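Long-range contacts in putative tetR-family transcriptional regulator (Streptomyces coelicolor, PDB 3FIW), which probably binds operator DNA through a helix-turn-helix motif and represses transcription, as many tetR-family regulators do: residues 25-31 and 62-66; 33-37 and 50-55; 43-48 and 69-73; 76-81 and 120-126; 107-111 and 161-165. One frame throughout, in Å; residues are numbered along the deposited sequence.

Contact 1: 25-31 and 62-66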
# COMPACT_ATOMS: atom_id res chain seq x y z
N MSE A 25 -29.34 -16.81 -12.28
CA MSE A 25 -28.78 -15.45 -12.12
C MSE A 25 -29.17 -14.74 -10.82
O MSE A 25 -30.34 -14.63 -10.47
CB MSE A 25 -28.99 -14.59 -13.36
CG MSE A 25 -28.09 -15.03 -14.51
SE MSE A 25 -26.21 -14.59 -14.23
CE MSE A 25 -25.62 -15.83 -12.83
N ASN A 26 -28.16 -14.20 -10.16
CA ASN A 26 -28.20 -13.97 -8.74
C ASN A 26 -27.02 -13.01 -8.51
O ASN A 26 -25.97 -13.16 -9.15
CB ASN A 26 -28.00 -15.35 -8.11
CG ASN A 26 -28.02 -15.36 -6.61
OD1 ASN A 26 -28.48 -16.34 -5.99
ND2 ASN A 26 -27.45 -14.32 -5.99
N ARG A 27 -27.19 -11.99 -7.67
CA ARG A 27 -26.10 -11.03 -7.44
C ARG A 27 -24.85 -11.70 -6.82
O ARG A 27 -23.76 -11.62 -7.39
CB ARG A 27 -26.57 -9.84 -6.61
CG ARG A 27 -25.51 -8.80 -6.35
CD ARG A 27 -26.08 -7.64 -5.56
NE ARG A 27 -25.52 -6.37 -6.02
CZ ARG A 27 -24.44 -5.76 -5.52
NH1 ARG A 27 -24.05 -4.61 -6.04
NH2 ARG A 27 -23.74 -6.27 -4.49
N GLU A 28 -25.03 -12.38 -5.68
CA GLU A 28 -23.91 -13.04 -4.95
C GLU A 28 -23.07 -13.99 -5.84
O GLU A 28 -21.85 -13.96 -5.82
CB GLU A 28 -24.37 -13.75 -3.65
CG GLU A 28 -25.64 -14.63 -3.82
CD GLU A 28 -26.22 -15.19 -2.50
OE1 GLU A 28 -26.63 -16.39 -2.51
OE2 GLU A 28 -26.27 -14.44 -1.47
N THR A 29 -23.78 -14.78 -6.65
CA THR A 29 -23.29 -15.58 -7.77
C THR A 29 -22.46 -14.82 -8.75
O THR A 29 -21.42 -15.30 -9.16
CB THR A 29 -24.53 -16.14 -8.56
OG1 THR A 29 -25.33 -16.88 -7.65
CG2 THR A 29 -24.15 -17.01 -9.82
N VAL A 30 -22.94 -13.68 -9.23
CA VAL A 30 -22.16 -12.90 -10.18
C VAL A 30 -20.85 -12.44 -9.53
O VAL A 30 -19.79 -12.53 -10.15
CB VAL A 30 -22.96 -11.72 -10.77
CG1 VAL A 30 -22.07 -10.79 -11.56
CG2 VAL A 30 -24.05 -12.26 -11.68
N ILE A 31 -20.95 -11.96 -8.29
CA ILE A 31 -19.83 -11.39 -7.58
C ILE A 31 -18.81 -12.47 -7.28
O ILE A 31 -17.62 -12.23 -7.34
CB ILE A 31 -20.30 -10.66 -6.26
CG1 ILE A 31 -21.13 -9.41 -6.57
CG2 ILE A 31 -19.11 -10.27 -5.41
CD1 ILE A 31 -22.07 -8.93 -5.44
N LEU A 62 -25.90 -8.33 -17.47
CA LEU A 62 -25.14 -7.97 -16.28
C LEU A 62 -25.26 -6.51 -15.88
O LEU A 62 -25.09 -6.20 -14.71
CB LEU A 62 -23.65 -8.32 -16.43
CG LEU A 62 -23.29 -9.81 -16.53
CD1 LEU A 62 -21.77 -9.95 -16.52
CD2 LEU A 62 -23.97 -10.65 -15.43
N TYR A 63 -25.52 -5.63 -16.85
CA TYR A 63 -25.91 -4.24 -16.58
C TYR A 63 -26.92 -4.08 -15.41
O TYR A 63 -26.85 -3.13 -14.65
CB TYR A 63 -26.52 -3.60 -17.88
CG TYR A 63 -26.93 -2.14 -17.77
CD1 TYR A 63 -25.98 -1.12 -17.57
CD2 TYR A 63 -28.27 -1.77 -17.87
CE1 TYR A 63 -26.37 0.23 -17.45
CE2 TYR A 63 -28.67 -0.42 -17.77
CZ TYR A 63 -27.73 0.56 -17.55
OH TYR A 63 -28.16 1.89 -17.44
N TRP A 64 -27.85 -5.02 -15.29
CA TRP A 64 -28.90 -4.99 -14.29
C TRP A 64 -28.41 -5.23 -12.88
O TRP A 64 -29.09 -4.84 -11.89
CB TRP A 64 -29.99 -5.99 -14.70
CG TRP A 64 -30.50 -5.63 -16.10
CD1 TRP A 64 -30.32 -6.34 -17.27
CD2 TRP A 64 -31.17 -4.42 -16.46
NE1 TRP A 64 -30.89 -5.64 -18.33
CE2 TRP A 64 -31.42 -4.47 -17.85
CE3 TRP A 64 -31.59 -3.29 -15.75
CZ2 TRP A 64 -32.05 -3.43 -18.53
CZ3 TRP A 64 -32.25 -2.29 -16.42
CH2 TRP A 64 -32.46 -2.35 -17.78
N TYR A 65 -27.25 -5.89 -12.80
CA TYR A 65 -26.47 -6.03 -11.55
C TYR A 65 -25.50 -4.87 -11.28
O TYR A 65 -25.38 -4.39 -10.15
CB TYR A 65 -25.67 -7.34 -11.57
CG TYR A 65 -26.56 -8.54 -11.60
CD1 TYR A 65 -27.24 -8.96 -10.45
CD2 TYR A 65 -26.81 -9.21 -12.79
CE1 TYR A 65 -28.10 -10.04 -10.49
CE2 TYR A 65 -27.62 -10.26 -12.84
CZ TYR A 65 -28.26 -10.68 -11.69
OH TYR A 65 -29.10 -11.73 -11.78
N PHE A 66 -24.77 -4.45 -12.32
CA PHE A 66 -23.71 -3.49 -12.17
C PHE A 66 -23.73 -2.59 -13.34
O PHE A 66 -23.38 -2.98 -14.45
CB PHE A 66 -22.35 -4.20 -12.05
CG PHE A 66 -22.29 -5.14 -10.90
CD1 PHE A 66 -22.50 -4.67 -9.59
CD2 PHE A 66 -22.12 -6.49 -11.10
CE1 PHE A 66 -22.51 -5.54 -8.51
CE2 PHE A 66 -22.09 -7.38 -10.02
CZ PHE A 66 -22.31 -6.89 -8.72
O HOH W 1 -30.99 -12.30 -9.00

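Contact 2: 33-37 and 50-55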
# COMPACT_ATOMS: atom_id res chain seq x y z
N GLU A 33 -18.41 -15.21 -8.98
CA GLU A 33 -17.84 -15.50 -10.28
C GLU A 33 -16.83 -14.42 -10.75
O GLU A 33 -15.88 -14.73 -11.48
CB GLU A 33 -18.98 -15.66 -11.27
CG GLU A 33 -18.63 -16.57 -12.44
CD GLU A 33 -18.44 -18.04 -12.07
OE1 GLU A 33 -19.18 -18.59 -11.21
OE2 GLU A 33 -17.53 -18.64 -12.66
N ALA A 34 -17.03 -13.19 -10.29
CA ALA A 34 -16.16 -12.08 -10.65
C ALA A 34 -14.81 -12.21 -9.94
O ALA A 34 -13.72 -12.03 -10.54
CB ALA A 34 -16.85 -10.77 -10.29
N LEU A 35 -14.89 -12.57 -8.65
CA LEU A 35 -13.72 -12.81 -7.82
C LEU A 35 -12.92 -14.02 -8.30
O LEU A 35 -11.67 -14.01 -8.22
CB LEU A 35 -14.14 -12.98 -6.38
CG LEU A 35 -14.63 -11.71 -5.63
CD1 LEU A 35 -15.01 -12.06 -4.22
CD2 LEU A 35 -13.61 -10.62 -5.64
N ASP A 36 -13.62 -15.05 -8.79
CA ASP A 36 -12.96 -16.18 -9.42
C ASP A 36 -12.27 -15.78 -10.71
O ASP A 36 -11.14 -16.23 -10.96
CB ASP A 36 -13.91 -17.33 -9.72
CG ASP A 36 -14.34 -18.07 -8.45
OD1 ASP A 36 -13.85 -17.80 -7.32
OD2 ASP A 36 -15.21 -18.96 -8.62
N LEU A 37 -12.95 -14.96 -11.51
CA LEU A 37 -12.38 -14.36 -12.72
C LEU A 37 -11.12 -13.55 -12.43
O LEU A 37 -10.12 -13.64 -13.17
CB LEU A 37 -13.40 -13.47 -13.45
CG LEU A 37 -12.91 -12.89 -14.80
CD1 LEU A 37 -12.78 -13.95 -15.87
CD2 LEU A 37 -13.81 -11.76 -15.29
N ARG A 50 -16.06 -10.12 -20.05
CA ARG A 50 -15.37 -11.35 -19.74
C ARG A 50 -16.12 -12.14 -18.66
O ARG A 50 -16.23 -13.38 -18.74
CB ARG A 50 -13.95 -11.01 -19.28
CG ARG A 50 -12.88 -11.90 -19.84
CD ARG A 50 -11.60 -11.13 -19.87
NE ARG A 50 -10.55 -11.87 -20.56
CZ ARG A 50 -9.36 -11.39 -20.85
NH1 ARG A 50 -9.04 -10.14 -20.49
NH2 ARG A 50 -8.48 -12.15 -21.49
N LEU A 51 -16.66 -11.44 -17.66
CA LEU A 51 -17.50 -12.04 -16.65
C LEU A 51 -18.76 -12.66 -17.27
O LEU A 51 -19.13 -13.80 -16.93
CB LEU A 51 -17.85 -11.01 -15.56
CG LEU A 51 -18.87 -11.30 -14.46
CD1 LEU A 51 -18.50 -12.50 -13.59
CD2 LEU A 51 -19.02 -10.07 -13.61
N ALA A 52 -19.42 -11.91 -18.17
CA ALA A 52 -20.61 -12.41 -18.86
C ALA A 52 -20.31 -13.78 -19.48
O ALA A 52 -21.07 -14.73 -19.32
CB ALA A 52 -21.06 -11.44 -19.93
N LYS A 53 -19.19 -13.85 -20.18
CA LYS A 53 -18.79 -15.02 -20.91
C LYS A 53 -18.48 -16.19 -19.97
O LYS A 53 -18.93 -17.28 -20.23
CB LYS A 53 -17.62 -14.64 -21.83
CG LYS A 53 -16.56 -15.68 -22.02
CD LYS A 53 -16.74 -16.43 -23.33
CE LYS A 53 -15.45 -17.15 -23.65
NZ LYS A 53 -14.31 -16.32 -23.14
N ARG A 54 -17.74 -15.95 -18.89
CA ARG A 54 -17.57 -16.94 -17.79
C ARG A 54 -18.90 -17.52 -17.31
O ARG A 54 -18.99 -18.70 -16.99
CB ARG A 54 -16.83 -16.34 -16.57
CG ARG A 54 -15.31 -16.70 -16.42
CD ARG A 54 -14.68 -17.11 -17.77
NE ARG A 54 -13.35 -16.54 -18.08
CZ ARG A 54 -13.10 -15.65 -19.06
NH1 ARG A 54 -14.09 -15.19 -19.82
NH2 ARG A 54 -11.85 -15.21 -19.28
N LEU A 55 -19.92 -16.66 -17.25
CA LEU A 55 -21.24 -17.02 -16.74
C LEU A 55 -22.08 -17.69 -17.83
O LEU A 55 -23.07 -18.32 -17.52
CB LEU A 55 -21.97 -15.79 -16.18
CG LEU A 55 -21.51 -15.13 -14.86
CD1 LEU A 55 -22.16 -13.80 -14.68
CD2 LEU A 55 -21.85 -15.99 -13.67

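Contact 3: 43-48 and 69-73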
# COMPACT_ATOMS: atom_id res chain seq x y z
N LEU A 43 -6.59 -8.36 -12.01
CA LEU A 43 -7.48 -7.19 -11.99
C LEU A 43 -7.54 -6.47 -13.35
O LEU A 43 -8.60 -5.99 -13.75
CB LEU A 43 -7.05 -6.20 -10.88
CG LEU A 43 -7.88 -4.98 -10.47
CD1 LEU A 43 -9.31 -5.35 -10.01
CD2 LEU A 43 -7.19 -4.17 -9.38
N ASP A 44 -6.41 -6.39 -14.03
CA ASP A 44 -6.31 -5.72 -15.33
C ASP A 44 -7.13 -6.43 -16.37
O ASP A 44 -7.58 -5.77 -17.32
CB ASP A 44 -4.86 -5.62 -15.78
CG ASP A 44 -4.09 -4.49 -15.08
OD1 ASP A 44 -4.69 -3.68 -14.32
OD2 ASP A 44 -2.87 -4.40 -15.32
N GLY A 45 -7.34 -7.74 -16.21
CA GLY A 45 -8.31 -8.50 -17.06
C GLY A 45 -9.81 -8.58 -16.68
O GLY A 45 -10.60 -9.27 -17.36
N VAL A 46 -10.24 -7.91 -15.63
CA VAL A 46 -11.63 -8.00 -15.19
C VAL A 46 -12.45 -7.01 -16.04
O VAL A 46 -12.11 -5.82 -16.13
CB VAL A 46 -11.79 -7.76 -13.66
CG1 VAL A 46 -13.23 -7.81 -13.21
CG2 VAL A 46 -11.00 -8.78 -12.88
N SER A 47 -13.48 -7.52 -16.72
CA SER A 47 -14.43 -6.72 -17.47
C SER A 47 -15.77 -7.40 -17.40
O SER A 47 -15.87 -8.61 -17.11
CB SER A 47 -14.03 -6.56 -18.94
OG SER A 47 -13.89 -7.83 -19.56
N THR A 48 -16.80 -6.61 -17.61
CA THR A 48 -18.15 -7.10 -17.72
C THR A 48 -18.28 -8.13 -18.84
O THR A 48 -18.89 -9.20 -18.64
CB THR A 48 -19.10 -5.93 -17.95
OG1 THR A 48 -18.82 -4.96 -16.92
CG2 THR A 48 -20.55 -6.37 -17.85
N LYS A 69 -18.52 -0.68 -14.56
CA LYS A 69 -17.35 -1.42 -14.08
C LYS A 69 -16.94 -0.94 -12.69
O LYS A 69 -16.60 -1.76 -11.84
CB LYS A 69 -16.16 -1.22 -15.02
CG LYS A 69 -15.01 -2.24 -14.82
CD LYS A 69 -13.70 -1.59 -15.28
CE LYS A 69 -12.68 -2.57 -15.88
NZ LYS A 69 -11.93 -3.37 -14.87
N ARG A 70 -16.97 0.37 -12.47
CA ARG A 70 -16.79 0.90 -11.11
C ARG A 70 -17.65 0.16 -10.09
O ARG A 70 -17.14 -0.20 -9.04
CB ARG A 70 -17.06 2.43 -11.07
CG ARG A 70 -16.71 3.14 -9.73
CD ARG A 70 -17.20 4.65 -9.67
NE ARG A 70 -18.64 4.73 -9.35
CZ ARG A 70 -19.64 4.96 -10.23
NH1 ARG A 70 -19.38 5.16 -11.53
NH2 ARG A 70 -20.91 4.98 -9.79
N ASP A 71 -18.95 -0.02 -10.35
CA ASP A 71 -19.86 -0.65 -9.37
C ASP A 71 -19.59 -2.16 -9.14
O ASP A 71 -19.82 -2.69 -8.05
CB ASP A 71 -21.32 -0.50 -9.78
CG ASP A 71 -21.78 0.92 -9.82
OD1 ASP A 71 -21.01 1.81 -9.44
OD2 ASP A 71 -22.90 1.17 -10.27
N LEU A 72 -19.16 -2.83 -10.22
CA LEU A 72 -18.71 -4.21 -10.18
C LEU A 72 -17.51 -4.35 -9.23
O LEU A 72 -17.55 -5.14 -8.30
CB LEU A 72 -18.34 -4.68 -11.60
CG LEU A 72 -17.72 -6.07 -11.61
CD1 LEU A 72 -18.73 -7.14 -11.06
CD2 LEU A 72 -17.21 -6.42 -13.00
N LEU A 73 -16.44 -3.59 -9.48
CA LEU A 73 -15.28 -3.53 -8.56
C LEU A 73 -15.58 -3.28 -7.08
O LEU A 73 -15.04 -3.97 -6.23
CB LEU A 73 -14.25 -2.50 -9.07
CG LEU A 73 -13.62 -2.90 -10.43
CD1 LEU A 73 -12.58 -1.89 -10.81
CD2 LEU A 73 -12.99 -4.31 -10.44

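Contact 4: 76-81 and 120-126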
# COMPACT_ATOMS: atom_id res chain seq x y z
N MSE A 76 -17.03 -6.32 -5.75
CA MSE A 76 -16.00 -7.34 -5.59
C MSE A 76 -15.15 -7.06 -4.35
O MSE A 76 -14.85 -7.97 -3.59
CB MSE A 76 -15.13 -7.41 -6.84
CG MSE A 76 -15.82 -8.03 -8.07
SE MSE A 76 -14.86 -7.63 -9.67
CE MSE A 76 -13.15 -8.49 -9.24
N ALA A 77 -14.79 -5.78 -4.12
CA ALA A 77 -13.91 -5.39 -3.02
C ALA A 77 -14.58 -5.66 -1.65
O ALA A 77 -13.91 -6.12 -0.71
CB ALA A 77 -13.50 -3.92 -3.14
N GLN A 78 -15.89 -5.39 -1.57
CA GLN A 78 -16.64 -5.59 -0.38
C GLN A 78 -16.76 -7.09 -0.08
O GLN A 78 -16.50 -7.51 1.05
CB GLN A 78 -18.03 -4.93 -0.48
CG GLN A 78 -18.80 -4.95 0.88
CD GLN A 78 -18.24 -3.91 1.88
OE1 GLN A 78 -17.87 -2.81 1.48
NE2 GLN A 78 -18.19 -4.25 3.14
N ALA A 79 -17.17 -7.90 -1.08
CA ALA A 79 -17.28 -9.38 -0.92
C ALA A 79 -15.93 -9.99 -0.53
O ALA A 79 -15.87 -10.96 0.20
CB ALA A 79 -17.78 -9.98 -2.20
N ALA A 80 -14.83 -9.42 -1.05
CA ALA A 80 -13.44 -9.92 -0.77
C ALA A 80 -13.07 -9.89 0.73
O ALA A 80 -12.13 -10.59 1.16
CB ALA A 80 -12.44 -9.12 -1.56
N MSE A 81 -13.80 -9.10 1.50
CA MSE A 81 -13.51 -8.89 2.93
C MSE A 81 -14.23 -9.87 3.83
O MSE A 81 -14.00 -9.85 5.06
CB MSE A 81 -13.91 -7.46 3.38
CG MSE A 81 -13.05 -6.37 2.79
SE MSE A 81 -11.28 -6.46 3.59
CE MSE A 81 -10.32 -7.36 2.27
N LEU A 120 -7.31 -4.35 -5.62
CA LEU A 120 -8.76 -4.36 -5.59
C LEU A 120 -9.27 -3.59 -4.38
O LEU A 120 -10.16 -2.74 -4.51
CB LEU A 120 -9.30 -5.80 -5.58
CG LEU A 120 -10.82 -5.98 -5.61
CD1 LEU A 120 -11.44 -5.66 -6.97
CD2 LEU A 120 -11.17 -7.41 -5.15
N HIS A 121 -8.72 -3.89 -3.20
CA HIS A 121 -9.11 -3.18 -1.99
C HIS A 121 -8.87 -1.68 -2.06
O HIS A 121 -9.81 -0.87 -1.92
CB HIS A 121 -8.31 -3.75 -0.83
CG HIS A 121 -8.83 -3.38 0.52
ND1 HIS A 121 -8.19 -2.46 1.34
CD2 HIS A 121 -9.90 -3.81 1.22
CE1 HIS A 121 -8.83 -2.37 2.49
NE2 HIS A 121 -9.88 -3.18 2.44
N ALA A 122 -7.62 -1.32 -2.32
CA ALA A 122 -7.19 0.10 -2.41
C ALA A 122 -8.00 0.88 -3.44
O ALA A 122 -8.38 2.04 -3.21
CB ALA A 122 -5.69 0.22 -2.68
N GLY A 123 -8.27 0.24 -4.57
CA GLY A 123 -9.04 0.86 -5.64
C GLY A 123 -10.51 1.17 -5.36
O GLY A 123 -11.06 2.14 -5.90
N SER A 124 -11.16 0.34 -4.55
CA SER A 124 -12.57 0.50 -4.23
C SER A 124 -12.77 0.28 -2.77
O SER A 124 -13.51 -0.62 -2.40
CB SER A 124 -13.42 -0.56 -4.93
OG SER A 124 -13.06 -0.74 -6.26
N ARG A 125 -12.11 1.08 -1.94
CA ARG A 125 -12.20 0.96 -0.47
C ARG A 125 -13.57 0.53 0.07
O ARG A 125 -14.52 1.32 0.07
CB ARG A 125 -11.74 2.25 0.19
CG ARG A 125 -10.22 2.37 0.21
CD ARG A 125 -9.70 3.82 0.19
NE ARG A 125 -8.70 3.97 -0.88
CZ ARG A 125 -7.43 3.53 -0.85
NH1 ARG A 125 -6.66 3.75 -1.93
NH2 ARG A 125 -6.92 2.86 0.22
N PRO A 126 -13.68 -0.74 0.53
CA PRO A 126 -14.89 -1.34 1.13
C PRO A 126 -15.29 -0.58 2.38
O PRO A 126 -14.44 0.05 3.01
CB PRO A 126 -14.44 -2.74 1.55
CG PRO A 126 -13.27 -3.04 0.75
CD PRO A 126 -12.57 -1.72 0.48

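Contact 5: 107-111 and 161-165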
# COMPACT_ATOMS: atom_id res chain seq x y z
N PHE A 107 -6.17 -9.80 8.25
CA PHE A 107 -6.36 -8.80 7.21
C PHE A 107 -5.45 -9.09 6.01
O PHE A 107 -5.92 -9.04 4.86
CB PHE A 107 -6.07 -7.42 7.77
CG PHE A 107 -6.40 -6.30 6.81
CD1 PHE A 107 -7.66 -6.20 6.22
CD2 PHE A 107 -5.44 -5.32 6.51
CE1 PHE A 107 -7.94 -5.11 5.37
CE2 PHE A 107 -5.70 -4.27 5.68
CZ PHE A 107 -6.95 -4.16 5.10
N ARG A 108 -4.16 -9.31 6.29
CA ARG A 108 -3.20 -9.76 5.31
C ARG A 108 -3.68 -10.99 4.53
O ARG A 108 -3.71 -11.01 3.32
CB ARG A 108 -1.86 -10.05 5.97
CG ARG A 108 -0.79 -10.45 4.91
CD ARG A 108 0.60 -10.26 5.41
NE ARG A 108 1.59 -10.86 4.50
CZ ARG A 108 1.98 -12.13 4.51
NH1 ARG A 108 1.50 -13.00 5.39
NH2 ARG A 108 2.90 -12.53 3.62
N ARG A 109 -4.01 -12.05 5.25
CA ARG A 109 -4.47 -13.29 4.68
C ARG A 109 -5.67 -13.01 3.74
O ARG A 109 -5.74 -13.52 2.61
CB ARG A 109 -4.84 -14.27 5.81
CG ARG A 109 -5.36 -15.66 5.39
CD ARG A 109 -6.00 -16.43 6.59
NE ARG A 109 -5.02 -16.53 7.67
CZ ARG A 109 -5.17 -16.02 8.90
NH1 ARG A 109 -6.30 -15.42 9.28
NH2 ARG A 109 -4.19 -16.19 9.78
N THR A 110 -6.57 -12.13 4.18
CA THR A 110 -7.75 -11.81 3.38
C THR A 110 -7.35 -11.19 2.05
O THR A 110 -7.87 -11.62 1.01
CB THR A 110 -8.75 -10.97 4.15
OG1 THR A 110 -9.11 -11.68 5.35
CG2 THR A 110 -10.03 -10.77 3.37
N LEU A 111 -6.37 -10.26 2.06
CA LEU A 111 -6.03 -9.50 0.89
C LEU A 111 -5.33 -10.43 -0.08
O LEU A 111 -5.58 -10.37 -1.29
CB LEU A 111 -5.16 -8.28 1.27
CG LEU A 111 -5.80 -7.12 2.06
CD1 LEU A 111 -4.74 -6.04 2.37
CD2 LEU A 111 -7.04 -6.46 1.33
N THR A 161 -0.12 -3.10 6.24
CA THR A 161 -0.48 -4.37 5.53
C THR A 161 -0.84 -4.16 4.05
O THR A 161 -0.41 -4.94 3.14
CB THR A 161 -1.63 -5.11 6.23
OG1 THR A 161 -1.40 -5.21 7.65
CG2 THR A 161 -1.88 -6.47 5.60
N VAL A 162 -1.58 -3.09 3.77
CA VAL A 162 -1.88 -2.78 2.35
C VAL A 162 -0.59 -2.61 1.55
O VAL A 162 -0.38 -3.23 0.51
CB VAL A 162 -2.86 -1.57 2.25
CG1 VAL A 162 -3.07 -1.10 0.77
CG2 VAL A 162 -4.17 -2.01 2.77
N GLY A 163 0.30 -1.79 2.07
CA GLY A 163 1.55 -1.55 1.39
C GLY A 163 2.35 -2.82 1.27
O GLY A 163 2.96 -3.06 0.21
N CYS A 164 2.39 -3.64 2.33
CA CYS A 164 3.09 -4.94 2.23
C CYS A 164 2.55 -5.84 1.13
O CYS A 164 3.32 -6.38 0.27
CB CYS A 164 2.99 -5.69 3.55
SG CYS A 164 4.05 -5.07 4.85
N VAL A 165 1.22 -6.04 1.18
CA VAL A 165 0.54 -6.96 0.25
C VAL A 165 0.60 -6.47 -1.20
O VAL A 165 0.78 -7.26 -2.10
CB VAL A 165 -0.90 -7.36 0.66
CG1 VAL A 165 -1.55 -8.24 -0.42
CG2 VAL A 165 -0.93 -8.13 2.02

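Contact 1: 25-31 and 62-66
The first torsion of Y65, with CG anti to the carbonyl carbon (chi1 -64°), swings its ring against the start of helix 27-41. There V30, with CG2 likewise anti to its own carbonyl carbon, lays that methyl over one ring face, 4.3 Å from the centroid of the Y65 ring, a CH-pi contact. The same V30 sends CG1 to the edge of the neighbouring ring, 3.7 Å from F66 CE2. Branching at CB lets one valine serve two aromatic residues at once. I31 CG1 reaches another part of the F66 rim, 3.5 Å from CZ. R27 bends at chi3 to bring its guanidinium face against F66 CE1, the two planes 64° apart. The Y65 hydroxyl lies beside M25 and N26 without a direct hydrogen bond; a water that donates to M25 O at 2.8 Å is only weakly linked to Y65 OH. Shrinking Y65 to an alanine would probably leave V30 CG2 without its aromatic face and open a gap beside the N-cap residue N26. Around these side chains, I31 and F66 pack on helix 69-79, while V30 and L62 meet L51 of helix 48-55.

Contact 2: 33-37 and 50-55
L51 of helix 48-55 and A34 of helix 27-41 mark the close side of this contact, their CA atoms 6.1 Å apart. The small side chain of A34 suits the spot: L51 can set CD1 directly beside the backbone, 3.7 Å from A34 N, while its other methyl, CD2, lies against A34 CB. L37 answers from one turn further on, with CD2 3.7 Å from L51 N, so each leucine presses a methyl on the other's helix. E33 joins in with its hydrocarbon part: CG lies 3.5 Å from L55 CD2 as the two side chains run past each other in opposite directions.

The other side is more exposed, and its contacts thin out toward R50, which gives only its CB, 4.1 Å from L37 CD2. R54, bent at chi2 and chi3, folds back so that L37 CD1 rests 3.3 Å above one face of its guanidinium, toward the rim; the flat cation spreads over the leucine with no hydrogen bond across the contact. An arginine suits such a border, greasy along its stem and charged at its end.

The two helix segments make an angle of 109°, with axes 9.9 Å apart at closest approach. The arrangement is that of the tetR-family DNA-binding domain, where helix 27-41 packs across the first helix of the predicted helix-turn-helix motif.

Contact 3: 43-48 and 69-73
K69 reaches across to V46, its NZ donating a hydrogen bond of 2.8 Å to V46 O. The chain leaves helix 69-79 with CG anti to the backbone N (chi1 -165°), then bends at chi3 and chi4 to turn the ammonium toward the loop. It meets the carbonyl at a C=O...N angle of 147°, tilted 32° from the carbonyl plane. A long, flexible lysine suits a partner this far from its own helix. The loop it grips leads into the predicted helix-turn-helix motif: S47, the N-cap of helix 48-55, uses its hydroxyl to cap R50 N.

Beside this polar link the packing is apolar. L43 holds CG anti to its backbone N, and its side chain and that of L73 cross obliquely, with L43 CD1 3.8 Å from L73 CD2. The buried V46 points CG1 at L72 CD2, 4.2 Å away, and more distantly at L73. L73 and L43 also both touch L120 of helix 117-123.

Contact 4: 76-81 and 120-126
L120 and M76, a selenomethionine, meet at about a right angle, with L120 CD1 4.0 Å from M76 CE. Because L120 carries CG anti to its backbone N (chi1 -178°), its two methyls spread along the near side of the other helix: CD1 goes to M76, and CD2 lies 4.0 Å from A77 CA and near A80 CB. A77, pointing toward the opposite segment, sets CB 3.4 Å from S124 O; a methyl fits where the backbones come this near. P126 brings CG to 3.5 Å from A77 O, near the helix end. Q78 runs antiparallel to the P126 side chain, its OE1 3.3 Å from P126 CA and also accepting a hydrogen bond from T127 N. The selenomethionine M81 crosses H121 at about a right angle: its CE is 3.7 Å from H121 CD2, and its selenium lies obliquely to the ring, 62° off the normal. Were L120 cut back to an alanine, M76 and A80 would probably lose their partner and a gap would open between the helices. Helix 69-79 meets helix 117-123 at the tetR-fold junction of DNA-binding and C-terminal domains, which in TetR relays ligand binding; a similar role here is only inferred.

Contact 5: 107-111 and 161-165
F107 begins the contact by setting its ring edge against T161, with F107 CD2 3.8 Å from T161 CB. Its CG stands anti to the backbone N (chi1 -173°), which carries the ring over to helix 147-170. At R108 the stem does the work: T161 CG2 sits 3.6 Å from R108 CB, the two side chains crossing at about a right angle, and V165 CG2 comes 3.7 Å from R108 CG. The extended chain then takes the guanidinium onward, beyond these contacts. One turn after F107, L111 brings CB to V165 CG1 at 4.0 Å and CD1 to V162 CG2 at 4.1 Å. That same CD1 rests over a face of the F107 ring. The helix segments run at 39°, their axes 9.9 Å apart at closest approach, within the tetR-type C-terminal domain, where F193 of the second subunit packs on R108 and T161.

No hydrogen bond joins the segments. T161 satisfies its hydroxyl within its own helix, at A157 O, and presents a methyl instead. Cohesion thus rests on shape and buried hydrocarbon, while the charge of R108 is met mainly by E168 of its own chain, with a weak, long pair to E190 of the second subunit.

From the N terminus, contact 1 opens first, at 25-31, and closes at 62-66; contact 2 opens and closes wholly within that span, and both use helix 27-41. Contact 3 starts at 43-48, between the two halves of each, and closes later, at 69-73, so it crosses contacts 1 and 2 and ties helix 69-79 into the DNA-binding domain. Contact 4 begins further along that helix, after the first three have closed, and joins it to 120-126. Contact 5 starts inside the loop of contact 4 and ends beyond it, at 161-165, so these two cross. Contacts 3 and 4 touch, as do 4 and 5, linking the DNA-binding end to helix 147-170.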